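Local coordinates for polyhedrin (Orgyia pseudotsugata cypovirus 5, PDB 5A8U), which forms the crystalline matrix of viral occlusion bodies, the polyhedra that protect virus particles from the outside environment until insect larvae ingest them, at residues S28-V34 / V45-T51; S117-T123 / E193-Y197; Q111-Q115 / E242-Q246. All blocks are in the same frame, centred on the assembly; numbering follows the deposited sequence.

Interaction 1 of 3, residues S28-V34 / V45-T51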
loop_
_atom_site.group_PDB
_atom_site.type_symbol
_atom_site.label_atom_id
_atom_site.label_comp_id
_atom_site.label_asym_id
_atom_site.label_seq_id
_atom_site.Cartn_x
_atom_site.Cartn_y
_atom_site.Cartn_z
ATOM N N SER A 28 4.004 10.850 19.426
ATOM C CA SER A 28 4.779 11.709 18.531
ATOM C C SER A 28 5.088 10.935 17.259
ATOM O O SER A 28 4.770 9.748 17.145
ATOM C CB SER A 28 6.093 12.127 19.192
ATOM O OG SER A 28 6.932 11.002 19.402
ATOM N N GLY A 29 5.713 11.604 16.302
ATOM C CA GLY A 29 6.045 10.958 15.050
ATOM C C GLY A 29 7.469 10.454 14.958
ATOM O O GLY A 29 8.396 11.065 15.486
ATOM N N ILE A 30 7.635 9.315 14.290
ATOM C CA ILE A 30 8.942 8.851 13.848
ATOM C C ILE A 30 8.913 8.972 12.328
ATOM O O ILE A 30 7.865 8.764 11.712
ATOM C CB ILE A 30 9.238 7.376 14.289
ATOM C CG1 ILE A 30 8.103 6.426 13.902
ATOM C CG2 ILE A 30 9.500 7.295 15.808
ATOM C CD1 ILE A 30 8.479 4.924 14.048
ATOM N N ASN A 31 10.041 9.357 11.739
ATOM C CA ASN A 31 10.121 9.591 10.298
ATOM C C ASN A 31 11.182 8.710 9.682
ATOM O O ASN A 31 12.260 8.535 10.238
ATOM C CB ASN A 31 10.454 11.049 9.993
ATOM C CG ASN A 31 9.252 11.954 10.083
ATOM O OD1 ASN A 31 8.614 12.262 9.082
ATOM N ND2 ASN A 31 8.929 12.386 11.300
ATOM N N VAL A 32 10.865 8.156 8.527
ATOM C CA VAL A 32 11.835 7.432 7.730
ATOM C C VAL A 32 11.802 8.080 6.361
ATOM O O VAL A 32 10.734 8.247 5.775
ATOM C CB VAL A 32 11.477 5.944 7.631
ATOM C CG1 VAL A 32 12.478 5.220 6.749
ATOM C CG2 VAL A 32 11.471 5.339 9.046
ATOM N N THR A 33 12.970 8.488 5.873
ATOM C CA THR A 33 13.070 9.114 4.571
ATOM C C THR A 33 14.065 8.329 3.719
ATOM O O THR A 33 15.156 7.949 4.171
ATOM C CB THR A 33 13.486 10.590 4.677
ATOM O OG1 THR A 33 12.597 11.258 5.579
ATOM C CG2 THR A 33 13.400 11.296 3.303
ATOM N N VAL A 34 13.644 8.024 2.503
ATOM C CA VAL A 34 14.557 7.473 1.521
ATOM C C VAL A 34 14.816 8.552 0.494
ATOM O O VAL A 34 13.879 9.101 -0.097
ATOM C CB VAL A 34 13.957 6.243 0.824
ATOM C CG1 VAL A 34 14.698 5.925 -0.507
ATOM C CG2 VAL A 34 13.961 5.074 1.773
ATOM N N VAL A 45 12.540 11.910 -3.199
ATOM C CA VAL A 45 12.292 11.766 -1.771
ATOM C C VAL A 45 11.028 10.961 -1.519
ATOM O O VAL A 45 9.990 11.201 -2.137
ATOM C CB VAL A 45 12.089 13.152 -1.134
ATOM C CG1 VAL A 45 11.745 13.041 0.378
ATOM C CG2 VAL A 45 13.338 14.035 -1.386
ATOM N N TYR A 46 11.129 10.007 -0.605
ATOM C CA TYR A 46 9.967 9.337 -0.041
ATOM C C TYR A 46 10.082 9.440 1.465
ATOM O O TYR A 46 11.106 9.063 2.031
ATOM C CB TYR A 46 9.964 7.853 -0.424
ATOM C CG TYR A 46 9.749 7.591 -1.899
ATOM C CD1 TYR A 46 8.461 7.511 -2.426
ATOM C CD2 TYR A 46 10.831 7.438 -2.759
ATOM C CE1 TYR A 46 8.265 7.272 -3.789
ATOM C CE2 TYR A 46 10.646 7.201 -4.101
ATOM C CZ TYR A 46 9.365 7.136 -4.611
ATOM O OH TYR A 46 9.172 6.889 -5.954
ATOM N N ASN A 47 9.038 9.960 2.107
ATOM C CA ASN A 47 8.999 10.165 3.551
ATOM C C ASN A 47 7.779 9.481 4.179
ATOM O O ASN A 47 6.641 9.819 3.872
ATOM C CB ASN A 47 9.048 11.671 3.877
ATOM C CG ASN A 47 8.714 11.978 5.334
ATOM O OD1 ASN A 47 7.690 12.588 5.624
ATOM N ND2 ASN A 47 9.568 11.533 6.255
ATOM N N TRP A 48 8.043 8.484 5.019
ATOM C CA TRP A 48 7.006 7.784 5.790
ATOM C C TRP A 48 6.984 8.276 7.246
ATOM O O TRP A 48 8.027 8.594 7.812
ATOM C CB TRP A 48 7.286 6.284 5.810
ATOM C CG TRP A 48 7.211 5.541 4.506
ATOM C CD1 TRP A 48 6.176 4.764 4.061
ATOM C CD2 TRP A 48 8.251 5.421 3.524
ATOM N NE1 TRP A 48 6.500 4.192 2.848
ATOM C CE2 TRP A 48 7.764 4.590 2.496
ATOM C CE3 TRP A 48 9.536 5.960 3.404
ATOM C CZ2 TRP A 48 8.525 4.278 1.367
ATOM C CZ3 TRP A 48 10.291 5.643 2.283
ATOM C CH2 TRP A 48 9.785 4.812 1.282
ATOM N N GLN A 49 5.799 8.318 7.859
ATOM C CA GLN A 49 5.683 8.683 9.264
ATOM C C GLN A 49 4.871 7.611 9.975
ATOM O O GLN A 49 4.096 6.893 9.345
ATOM C CB GLN A 49 4.943 10.015 9.422
ATOM C CG GLN A 49 5.535 11.181 8.681
ATOM C CD GLN A 49 4.704 12.438 8.853
ATOM O OE1 GLN A 49 4.478 12.898 9.982
ATOM N NE2 GLN A 49 4.228 12.993 7.733
ATOM N N GLY A 50 5.041 7.501 11.287
ATOM C CA GLY A 50 4.255 6.555 12.065
ATOM C C GLY A 50 4.484 6.810 13.542
ATOM O O GLY A 50 5.260 7.676 13.904
ATOM N N THR A 51 3.800 6.059 14.396
ATOM C CA THR A 51 3.917 6.263 15.828
ATOM C C THR A 51 4.714 5.138 16.484
ATOM O O THR A 51 5.641 5.406 17.229
ATOM C CB THR A 51 2.535 6.349 16.461
ATOM O OG1 THR A 51 1.708 5.303 15.919
ATOM C CG2 THR A 51 1.914 7.701 16.156
#
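W48 and V34 meet on one face of a two-stranded ladder: CG2 of V34 comes within 3.7 Å of CZ3 of the W48 indole. The ring is put there by chi1 of W48 (-65°), which sets CG beside its backbone N and opposite the carbonyl carbon, and the six-membered ring turns an edge to strand 30-34, with V32 O and V34 CB close to its plane. V34 is tied to Y46 by both of its backbone polar atoms, V34 N giving a 2.8 Å bond to Y46 O and V34 O receiving Y46 N at 2.9 Å. V32 pairs with W48 in the same two-bond manner. At the far end I30 N reaches G50 O almost straight, at 2.9 Å, and chi1 of I30 (51°) sets CG1 between its backbone N and carbonyl carbon, 3.1 Å from G50 O. N31, T33, N47 and Q49 occupy the other face. There N47 ND2 donates twice, to N31 OD1 at 3.1 Å, on a lone pair of that oxygen and in the plane of the N47 amide, and to T33 OG1, also at 3.1 Å but tilted from that plane. The N31 and N47 amides are nearly coplanar, and R241 holds N47 OD1, fixing that amide's rotation. The alternating pairs are those of an antiparallel ladder, and the consecutive strands 30-37 and 43-50 form a beta hairpin within the larger antiparallel sheet.

Interaction 2 of 3, residues S117-T123 / E193-Y197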
loop_
_atom_site.group_PDB
_atom_site.type_symbol
_atom_site.label_atom_id
_atom_site.label_comp_id
_atom_site.label_asym_id
_atom_site.label_seq_id
_atom_site.Cartn_x
_atom_site.Cartn_y
_atom_site.Cartn_z
ATOM N N SER A 117 12.345 9.193 18.331
ATOM C CA SER A 117 12.800 8.359 19.449
ATOM C C SER A 117 12.635 6.905 19.028
ATOM O O SER A 117 11.568 6.288 19.197
ATOM C CB SER A 117 12.005 8.663 20.720
ATOM O OG SER A 117 12.477 7.871 21.800
ATOM N N VAL A 118 13.709 6.368 18.457
ATOM C CA VAL A 118 13.677 5.111 17.719
ATOM C C VAL A 118 14.497 4.049 18.442
ATOM O O VAL A 118 15.515 4.353 19.048
ATOM C CB VAL A 118 14.226 5.343 16.289
ATOM C CG1 VAL A 118 14.548 4.002 15.550
ATOM C CG2 VAL A 118 13.261 6.245 15.500
ATOM N N ASP A 119 14.017 2.812 18.428
ATOM C CA ASP A 119 14.824 1.672 18.880
ATOM C C ASP A 119 15.885 1.425 17.810
ATOM O O ASP A 119 15.707 0.568 16.948
ATOM C CB ASP A 119 13.910 0.442 19.061
ATOM C CG ASP A 119 14.641 -0.773 19.659
ATOM O OD1 ASP A 119 15.819 -0.640 20.050
ATOM O OD2 ASP A 119 14.023 -1.859 19.789
ATOM N N TRP A 120 16.972 2.198 17.843
ATOM C CA TRP A 120 17.952 2.172 16.754
ATOM C C TRP A 120 18.480 0.779 16.405
ATOM O O TRP A 120 18.607 0.448 15.232
ATOM C CB TRP A 120 19.131 3.105 17.026
ATOM C CG TRP A 120 18.694 4.464 17.466
ATOM C CD1 TRP A 120 18.697 4.958 18.741
ATOM C CD2 TRP A 120 18.150 5.505 16.637
ATOM N NE1 TRP A 120 18.202 6.249 18.754
ATOM C CE2 TRP A 120 17.853 6.599 17.478
ATOM C CE3 TRP A 120 17.884 5.615 15.265
ATOM C CZ2 TRP A 120 17.319 7.797 16.994
ATOM C CZ3 TRP A 120 17.351 6.815 14.791
ATOM C CH2 TRP A 120 17.075 7.878 15.654
ATOM N N ASN A 121 18.773 -0.026 17.422
ATOM C CA ASN A 121 19.326 -1.365 17.200
ATOM C C ASN A 121 18.421 -2.247 16.361
ATOM O O ASN A 121 18.898 -3.176 15.708
ATOM C CB ASN A 121 19.618 -2.084 18.519
ATOM C CG ASN A 121 20.762 -1.461 19.288
ATOM O OD1 ASN A 121 21.705 -0.929 18.706
ATOM N ND2 ASN A 121 20.696 -1.549 20.612
ATOM N N ALA A 122 17.117 -1.964 16.395
ATOM C CA ALA A 122 16.116 -2.826 15.762
ATOM C C ALA A 122 15.824 -2.483 14.289
ATOM O O ALA A 122 15.062 -3.183 13.628
ATOM C CB ALA A 122 14.813 -2.827 16.576
ATOM N N THR A 123 16.425 -1.419 13.781
ATOM C CA THR A 123 16.154 -1.017 12.404
ATOM C C THR A 123 16.600 -2.085 11.410
ATOM O O THR A 123 17.731 -2.578 11.493
ATOM C CB THR A 123 16.871 0.313 12.098
ATOM O OG1 THR A 123 16.335 1.334 12.955
ATOM C CG2 THR A 123 16.690 0.704 10.643
ATOM N N GLU A 193 12.109 -1.724 8.083
ATOM C CA GLU A 193 11.265 -1.680 9.291
ATOM C C GLU A 193 11.959 -0.831 10.331
ATOM O O GLU A 193 13.144 -1.009 10.583
ATOM C CB GLU A 193 11.038 -3.083 9.867
ATOM C CG GLU A 193 10.508 -4.085 8.850
ATOM C CD GLU A 193 10.448 -5.511 9.380
ATOM O OE1 GLU A 193 11.042 -5.783 10.456
ATOM O OE2 GLU A 193 9.800 -6.357 8.728
ATOM N N VAL A 194 11.224 0.093 10.923
ATOM C CA VAL A 194 11.767 0.969 11.961
ATOM C C VAL A 194 10.772 0.977 13.120
ATOM O O VAL A 194 9.560 0.984 12.914
ATOM C CB VAL A 194 11.959 2.387 11.410
ATOM C CG1 VAL A 194 12.151 3.443 12.526
ATOM C CG2 VAL A 194 13.098 2.415 10.391
ATOM N N TYR A 195 11.304 0.961 14.331
ATOM C CA TYR A 195 10.512 0.746 15.524
ATOM C C TYR A 195 10.712 1.814 16.596
ATOM O O TYR A 195 11.819 2.273 16.837
ATOM C CB TYR A 195 10.875 -0.625 16.129
ATOM C CG TYR A 195 10.606 -1.794 15.207
ATOM C CD1 TYR A 195 11.567 -2.221 14.300
ATOM C CD2 TYR A 195 9.392 -2.475 15.252
ATOM C CE1 TYR A 195 11.331 -3.290 13.456
ATOM C CE2 TYR A 195 9.145 -3.547 14.428
ATOM C CZ TYR A 195 10.114 -3.956 13.533
ATOM O OH TYR A 195 9.891 -5.017 12.703
ATOM N N ARG A 196 9.609 2.165 17.253
ATOM C CA ARG A 196 9.589 3.077 18.386
ATOM C C ARG A 196 10.479 2.606 19.528
ATOM O O ARG A 196 10.423 1.436 19.938
ATOM C CB ARG A 196 8.131 3.181 18.865
ATOM C CG ARG A 196 7.900 3.699 20.275
ATOM C CD ARG A 196 8.127 5.179 20.386
ATOM N NE ARG A 196 7.357 5.968 19.418
ATOM C CZ ARG A 196 7.516 7.278 19.275
ATOM N NH1 ARG A 196 8.403 7.903 20.043
ATOM N NH2 ARG A 196 6.812 7.959 18.381
ATOM N N TYR A 197 11.287 3.522 20.070
ATOM C CA TYR A 197 11.935 3.273 21.344
ATOM C C TYR A 197 10.895 3.418 22.450
ATOM O O TYR A 197 10.186 4.430 22.553
ATOM C CB TYR A 197 13.062 4.278 21.592
ATOM C CG TYR A 197 13.721 4.112 22.937
ATOM C CD1 TYR A 197 14.467 2.985 23.220
ATOM C CD2 TYR A 197 13.580 5.083 23.929
ATOM C CE1 TYR A 197 15.078 2.821 24.465
ATOM C CE2 TYR A 197 14.187 4.939 25.174
ATOM C CZ TYR A 197 14.933 3.801 25.430
ATOM O OH TYR A 197 15.555 3.647 26.650
HETATM O O HOH W 1 9.944 7.002 22.469
HETATM O O HOH W 2 14.136 0.651 14.577
#
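S117 opens the contact by accepting Y197 N at its carbonyl oxygen, 2.9 Å away, with the donor tilted from the carbonyl plane. From here the segment runs as an irregular loop, with an inverse gamma turn centred on D119, alongside residues 193-197; a single backbone bridge joins V118 to R196. The S117 hydroxyl, anti to the S117 backbone N (chi1 -179°), lies at the edge of the Y197 ring and donates to a water. That water also accepts from R196 NH1 and donates to Y197 O, tying three residues together; the R196 guanidinium is held further by T51 O at NE and S28 OG at NH2. V118 places CG1 3.9 Å from V194 CG1, the two side chains crossing at about a right angle, and the same methyl lies against Y195 O. That oxygen accepts D119 N at 2.8 Å, while D119 CB lies near Y195 O and R196 O. A second water donates a hydrogen bond to D119 O and accepts one from Y195 N. The chain returns to the strand at A122, whose CB lies 4.0 Å from Y195 CD1. R211 of the third subunit makes a cation-pi contact with this ring and also packs on A122, so the loop and strand share an intersubunit surface. T123 finishes the segment: its CG2 lies side by side with V194 CG2, its CA approaches E193 O, and its hydroxyl also binds the second water. On the strand, Y195 OH donates to E193 OE1 at 2.6 Å, coming from above the carboxylate plane, and R124 forms a salt bridge to the same oxygen.

Interaction 3 of 3, residues Q111-Q115 / E242-Q246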
loop_
_atom_site.group_PDB
_atom_site.type_symbol
_atom_site.label_atom_id
_atom_site.label_comp_id
_atom_site.label_asym_id
_atom_site.label_seq_id
_atom_site.Cartn_x
_atom_site.Cartn_y
_atom_site.Cartn_z
ATOM N N GLN A 111 20.349 7.841 0.368
ATOM C CA GLN A 111 20.502 8.141 1.786
ATOM C C GLN A 111 19.232 7.644 2.496
ATOM O O GLN A 111 18.122 7.962 2.079
ATOM C CB GLN A 111 20.694 9.645 2.014
ATOM C CG GLN A 111 21.029 9.949 3.460
ATOM C CD GLN A 111 21.211 11.423 3.753
ATOM O OE1 GLN A 111 21.312 11.813 4.919
ATOM N NE2 GLN A 111 21.258 12.254 2.702
ATOM N N PHE A 112 19.411 6.854 3.548
ATOM C CA PHE A 112 18.302 6.316 4.319
ATOM C C PHE A 112 18.384 7.011 5.678
ATOM O O PHE A 112 19.371 6.859 6.404
ATOM C CB PHE A 112 18.471 4.791 4.442
ATOM C CG PHE A 112 17.402 4.101 5.281
ATOM C CD1 PHE A 112 16.114 3.949 4.791
ATOM C CD2 PHE A 112 17.711 3.556 6.526
ATOM C CE1 PHE A 112 15.128 3.303 5.543
ATOM C CE2 PHE A 112 16.732 2.893 7.275
ATOM C CZ PHE A 112 15.451 2.762 6.782
ATOM N N ILE A 113 17.381 7.825 5.991
ATOM C CA ILE A 113 17.426 8.655 7.190
ATOM C C ILE A 113 16.290 8.278 8.128
ATOM O O ILE A 113 15.143 8.218 7.720
ATOM C CB ILE A 113 17.282 10.147 6.848
ATOM C CG1 ILE A 113 18.120 10.497 5.616
ATOM C CG2 ILE A 113 17.628 11.003 8.062
ATOM C CD1 ILE A 113 17.841 11.890 5.063
ATOM N N VAL A 114 16.612 8.042 9.394
ATOM C CA VAL A 114 15.592 7.667 10.366
ATOM C C VAL A 114 15.643 8.676 11.505
ATOM O O VAL A 114 16.710 8.924 12.041
ATOM C CB VAL A 114 15.858 6.256 10.934
ATOM C CG1 VAL A 114 14.771 5.872 11.942
ATOM C CG2 VAL A 114 15.923 5.219 9.799
ATOM N N GLN A 115 14.507 9.276 11.853
ATOM C CA GLN A 115 14.488 10.333 12.871
ATOM C C GLN A 115 13.349 10.162 13.893
ATOM O O GLN A 115 12.234 9.797 13.534
ATOM C CB GLN A 115 14.401 11.708 12.188
ATOM C CG GLN A 115 14.130 12.875 13.147
ATOM C CD GLN A 115 14.187 14.229 12.454
ATOM O OE1 GLN A 115 14.714 14.350 11.343
ATOM N NE2 GLN A 115 13.650 15.257 13.112
ATOM N N GLU A 242 11.917 20.380 9.779
ATOM C CA GLU A 242 12.873 20.058 10.853
ATOM C C GLU A 242 13.272 18.581 10.798
ATOM O O GLU A 242 13.461 17.921 11.832
ATOM C CB GLU A 242 12.363 20.493 12.245
ATOM C CG GLU A 242 12.076 21.992 12.305
ATOM C CD GLU A 242 11.677 22.518 13.686
ATOM O OE1 GLU A 242 12.011 21.876 14.709
ATOM O OE2 GLU A 242 11.024 23.587 13.734
ATOM N N LEU A 243 13.433 18.096 9.569
ATOM C CA LEU A 243 13.968 16.770 9.301
ATOM C C LEU A 243 15.470 16.884 9.074
ATOM O O LEU A 243 15.907 17.602 8.177
ATOM C CB LEU A 243 13.305 16.183 8.050
ATOM C CG LEU A 243 11.844 15.748 8.202
ATOM C CD1 LEU A 243 11.211 15.465 6.854
ATOM C CD2 LEU A 243 11.784 14.512 9.081
ATOM N N VAL A 244 16.271 16.188 9.872
ATOM C CA VAL A 244 17.709 16.205 9.642
ATOM C C VAL A 244 18.064 15.437 8.387
ATOM O O VAL A 244 17.349 14.526 7.958
ATOM C CB VAL A 244 18.537 15.678 10.837
ATOM C CG1 VAL A 244 18.568 16.724 11.961
ATOM C CG2 VAL A 244 18.006 14.328 11.312
ATOM N N TYR A 245 19.183 15.815 7.796
ATOM C CA TYR A 245 19.556 15.336 6.479
ATOM C C TYR A 245 21.051 15.564 6.359
ATOM O O TYR A 245 21.558 16.607 6.766
ATOM C CB TYR A 245 18.814 16.180 5.433
ATOM C CG TYR A 245 19.141 15.875 3.996
ATOM C CD1 TYR A 245 20.239 16.451 3.369
ATOM C CD2 TYR A 245 18.331 15.022 3.248
ATOM C CE1 TYR A 245 20.537 16.174 2.048
ATOM C CE2 TYR A 245 18.622 14.745 1.914
ATOM C CZ TYR A 245 19.728 15.327 1.329
ATOM O OH TYR A 245 20.026 15.056 0.022
ATOM N N GLN A 246 21.767 14.603 5.797
ATOM C CA GLN A 246 23.197 14.792 5.608
ATOM C C GLN A 246 23.480 15.149 4.150
ATOM O O GLN A 246 23.115 14.410 3.230
ATOM C CB GLN A 246 23.973 13.534 6.009
ATOM C CG GLN A 246 25.481 13.727 5.934
ATOM C CD GLN A 246 26.227 12.440 6.199
ATOM O OE1 GLN A 246 26.345 11.588 5.318
ATOM N NE2 GLN A 246 26.712 12.276 7.428
HETATM O O HOH W 3 20.911 12.312 -0.229
HETATM O O HOH W 4 15.105 13.054 8.914
#
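Q111 and Q115 of strand 111-115 use their side-chain amides to bind the backbone of 242-246. Q115 OE1 accepts V244 N at 2.8 Å, and its NE2 donates almost straight to E242 O at 3.0 Å, in the amide plane. Q111 instead pairs with both backbone atoms of one residue, Q246: OE1 takes Q246 N on a lone pair at 3.0 Å, and NE2 gives a more bent bond to Q246 O at 2.9 Å. Both glutamine side chains are stretched out, chi1 of Q111 (-173°) turning CG away from the backbone N. S174 also bonds Q111 OE1. Separate waters bridge Q111 NE2 to Y245 OH, itself bonded to E230 OE2, and Q115 OE1 to V244 O. The apolar contact is I113 CD1 to Y245 CD2, at 3.7 Å. I113 CG2 makes van der Waals contact with V244 O, and Q111 NE2 stands 3.6 Å above one face of the Y245 ring, toward its rim. E242, the first residue beyond helix 230-241, has positive phi and forms a Schellman motif with the last turn; the chain then runs beside strand 109-115, which lies between strands 30-37 and 169-178, and L243 and Y245 pack back onto the helix.

How the interactions relate
Interactions 1 and 3 share one sheet: strands 30-37 and 109-115 are neighbours, joined by T33 N to I113 O and N31 O to Q115 N, each 2.9 Å, and the centres of interactions 1 and 3 lie about 9 Å apart. L243 of interaction 3 packs on N31, and both contacts touch the second subunit. Interaction 2, centred about 12 Å from interaction 1, approaches the hairpin through R196, whose NE reaches T51 O at 2.8 Å, and through V194 CG2, 3.6 Å from V32 CG2. V194 also meets V114 of strand 111-115, so one valine touches both other contacts. In sequence, interaction 2 is nested within the loop that interaction 3 closes.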